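PDB 1YPX: putative vitamin-B12 independent methionine synthase family protein from Listeria monocytogenes, which probably transfers a methyl group from 5-methyltetrahydropteroyltriglutamate to homocysteine to make methionine, in a zinc-dependent reaction that needs no cobalamin. Local coordinates for residues Gly297-Lys302 and Ala310-Arg315. Residues are numbered along the deposited sequence; the frame is centred on the assembly and turned at random.
Sequences GLITSK and AAIKAR
Ile312 meets Leu298 and Ile299 through its two branches. Its CG2 methyl lies 3.8 Å from Leu298 CD1, and the two side chains run past one another in opposite directions. The other branch ends in CD1, 3.9 Å from Ile299 CD1, where the side chains cross nearly at right angles. The torsions of Ile312 allow this division: CG2 is anti to the backbone N, CG1 stands beside it (chi1 -63°), and the extended chi2 (162°) carries CD1 on toward Ile299. Leu298 CD1 also reaches Arg315 CB at 4.0 Å; beyond CB the arginine chain bends and its guanidinium leads away, so only its aliphatic root joins the contact. No hydrogen bond links the segments; the contact, 191 Å² in all, rests mainly on aliphatic carbons. In the next shell, Leu330 of the neighbouring strand touches Leu298 and Ile299, while Tyr356 of helix 347-364 packs on Ile299 and Ile312. The axes of strand 297-299 and helix 310-315 run nearly antiparallel (163°) and approach to 9.3 Å. Because strands 293-299 and 328-332 are parallel neighbours, helix 310-322, which links them in sequence, forms the connection of a beta-alpha-beta crossover, the repeating element of a TIM-barrel-like fold.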
ATOM      1  N   GLY A 297     -11.312  -5.492  -2.770  1.00 48.47           N
ATOM      2  CA  GLY A 297     -11.812  -4.218  -2.287  1.00 50.40           C
ATOM      3  C   GLY A 297     -13.211  -3.973  -2.792  1.00 54.20           C
ATOM      4  O   GLY A 297     -13.418  -3.180  -3.713  1.00 55.84           O
ATOM      5  N   LEU A 298     -14.178  -4.653  -2.182  1.00 56.12           N
ATOM      6  CA  LEU A 298     -15.578  -4.541  -2.584  1.00 56.00           C
ATOM      7  C   LEU A 298     -16.376  -3.486  -1.831  1.00 57.86           C
ATOM      8  O   LEU A 298     -17.550  -3.284  -2.127  1.00 59.68           O
ATOM      9  CB  LEU A 298     -16.269  -5.895  -2.416  1.00 52.63           C
ATOM     10  CG  LEU A 298     -15.473  -7.093  -2.932  1.00 51.79           C
ATOM     11  CD1 LEU A 298     -16.297  -8.368  -2.781  1.00 48.82           C
ATOM     12  CD2 LEU A 298     -15.101  -6.864  -4.383  1.00 49.91           C
ATOM     13  N   ILE A 299     -15.757  -2.820  -0.859  1.00 60.16           N
ATOM     14  CA  ILE A 299     -16.468  -1.795  -0.086  1.00 62.88           C
ATOM     15  C   ILE A 299     -16.112  -0.381  -0.562  1.00 65.27           C
ATOM     16  O   ILE A 299     -14.971   0.058  -0.415  1.00 66.26           O
ATOM     17  CB  ILE A 299     -16.170  -1.920   1.453  1.00 62.41           C
ATOM     18  CG1 ILE A 299     -16.977  -3.070   2.087  1.00 62.69           C
ATOM     19  CG2 ILE A 299     -16.586  -0.644   2.179  1.00 60.94           C
ATOM     20  CD1 ILE A 299     -16.772  -4.440   1.468  1.00 61.38           C
ATOM     21  N   THR A 300     -17.092   0.320  -1.136  1.00 68.27           N
ATOM     22  CA  THR A 300     -16.888   1.685  -1.630  1.00 70.63           C
ATOM     23  C   THR A 300     -16.366   2.550  -0.495  1.00 72.54           C
ATOM     24  O   THR A 300     -17.002   2.666   0.551  1.00 72.52           O
ATOM     25  CB  THR A 300     -18.204   2.320  -2.158  1.00 70.35           C
ATOM     26  OG1 THR A 300     -19.182   2.343  -1.111  1.00 69.37           O
ATOM     27  CG2 THR A 300     -18.751   1.527  -3.338  1.00 70.36           C
ATOM     28  N   SER A 301     -15.209   3.156  -0.715  1.00 75.37           N
ATOM     29  CA  SER A 301     -14.580   3.997   0.290  1.00 79.46           C
ATOM     30  C   SER A 301     -14.644   5.480  -0.058  1.00 81.90           C
ATOM     31  O   SER A 301     -13.974   6.309   0.570  1.00 80.35           O
ATOM     32  CB  SER A 301     -13.123   3.569   0.465  1.00 80.26           C
ATOM     33  OG  SER A 301     -12.454   3.541  -0.786  1.00 81.08           O
ATOM     34  N   LYS A 302     -15.447   5.805  -1.068  1.00 85.65           N
ATOM     35  CA  LYS A 302     -15.604   7.186  -1.504  1.00 89.63           C
ATOM     36  C   LYS A 302     -17.036   7.678  -1.359  1.00 91.78           C
ATOM     37  O   LYS A 302     -17.275   8.755  -0.808  1.00 92.16           O
ATOM     38  CB  LYS A 302     -15.155   7.345  -2.961  1.00 90.19           C
ATOM     39  CG  LYS A 302     -13.654   7.179  -3.169  1.00 92.05           C
ATOM     40  CD  LYS A 302     -13.214   7.660  -4.552  1.00 92.38           C
ATOM     41  CE  LYS A 302     -13.882   6.878  -5.674  1.00 91.58           C
ATOM     42  NZ  LYS A 302     -13.335   7.272  -7.000  1.00 91.67           N
ATOM     43  N   ALA A 310     -25.800  -8.548  -0.000  1.00 67.92           N
ATOM     44  CA  ALA A 310     -25.947  -9.748  -0.809  1.00 65.09           C
ATOM     45  C   ALA A 310     -25.066  -9.670  -2.057  1.00 62.59           C
ATOM     46  O   ALA A 310     -24.608 -10.689  -2.568  1.00 61.64           O
ATOM     47  CB  ALA A 310     -27.411  -9.924  -1.204  1.00 65.87           C
ATOM     48  N   ALA A 311     -24.842  -8.452  -2.540  1.00 59.74           N
ATOM     49  CA  ALA A 311     -24.018  -8.237  -3.715  1.00 58.82           C
ATOM     50  C   ALA A 311     -22.573  -8.636  -3.415  1.00 59.21           C
ATOM     51  O   ALA A 311     -21.973  -9.425  -4.149  1.00 60.09           O
ATOM     52  CB  ALA A 311     -24.088  -6.776  -4.139  1.00 57.48           C
ATOM     53  N   ILE A 312     -22.022  -8.092  -2.331  1.00 58.98           N
ATOM     54  CA  ILE A 312     -20.647  -8.382  -1.908  1.00 57.97           C
ATOM     55  C   ILE A 312     -20.442  -9.883  -1.674  1.00 58.33           C
ATOM     56  O   ILE A 312     -19.454 -10.461  -2.130  1.00 58.75           O
ATOM     57  CB  ILE A 312     -20.297  -7.621  -0.601  1.00 56.42           C
ATOM     58  CG1 ILE A 312     -20.354  -6.108  -0.841  1.00 55.31           C
ATOM     59  CG2 ILE A 312     -18.927  -8.031  -0.114  1.00 55.18           C
ATOM     60  CD1 ILE A 312     -20.454  -5.277   0.443  1.00 55.64           C
ATOM     61  N   LYS A 313     -21.383 -10.507  -0.963  1.00 57.00           N
ATOM     62  CA  LYS A 313     -21.306 -11.937  -0.675  1.00 55.64           C
ATOM     63  C   LYS A 313     -21.329 -12.739  -1.974  1.00 54.18           C
ATOM     64  O   LYS A 313     -20.629 -13.742  -2.112  1.00 54.73           O
ATOM     65  CB  LYS A 313     -22.477 -12.373   0.219  1.00 56.67           C
ATOM     66  CG  LYS A 313     -22.497 -11.778   1.635  1.00 58.36           C
ATOM     67  CD  LYS A 313     -23.788 -12.153   2.363  1.00 57.54           C
ATOM     68  CE  LYS A 313     -23.750 -11.827   3.849  1.00 59.48           C
ATOM     69  NZ  LYS A 313     -24.914 -12.436   4.582  1.00 59.54           N
ATOM     70  N   ALA A 314     -22.142 -12.305  -2.930  1.00 51.44           N
ATOM     71  CA  ALA A 314     -22.218 -13.004  -4.204  1.00 49.70           C
ATOM     72  C   ALA A 314     -20.878 -12.830  -4.910  1.00 49.40           C
ATOM     73  O   ALA A 314     -20.260 -13.806  -5.349  1.00 48.37           O
ATOM     74  CB  ALA A 314     -23.349 -12.431  -5.062  1.00 48.22           C
ATOM     75  N   ARG A 315     -20.444 -11.573  -4.998  1.00 49.86           N
ATOM     76  CA  ARG A 315     -19.187 -11.191  -5.632  1.00 51.31           C
ATOM     77  C   ARG A 315     -18.004 -11.991  -5.079  1.00 50.59           C
ATOM     78  O   ARG A 315     -17.166 -12.492  -5.841  1.00 47.41           O
ATOM     79  CB  ARG A 315     -18.956  -9.689  -5.438  1.00 54.15           C
ATOM     80  CG  ARG A 315     -18.555  -8.940  -6.701  1.00 58.66           C
ATOM     81  CD  ARG A 315     -19.517  -7.784  -6.988  1.00 64.65           C
ATOM     82  NE  ARG A 315     -20.296  -7.999  -8.210  1.00 71.37           N
ATOM     83  CZ  ARG A 315     -19.786  -8.021  -9.443  1.00 74.84           C
ATOM     84  NH1 ARG A 315     -18.482  -7.839  -9.632  1.00 76.44           N
ATOM     85  NH2 ARG A 315     -20.580  -8.228 -10.489  1.00 75.74           N
TER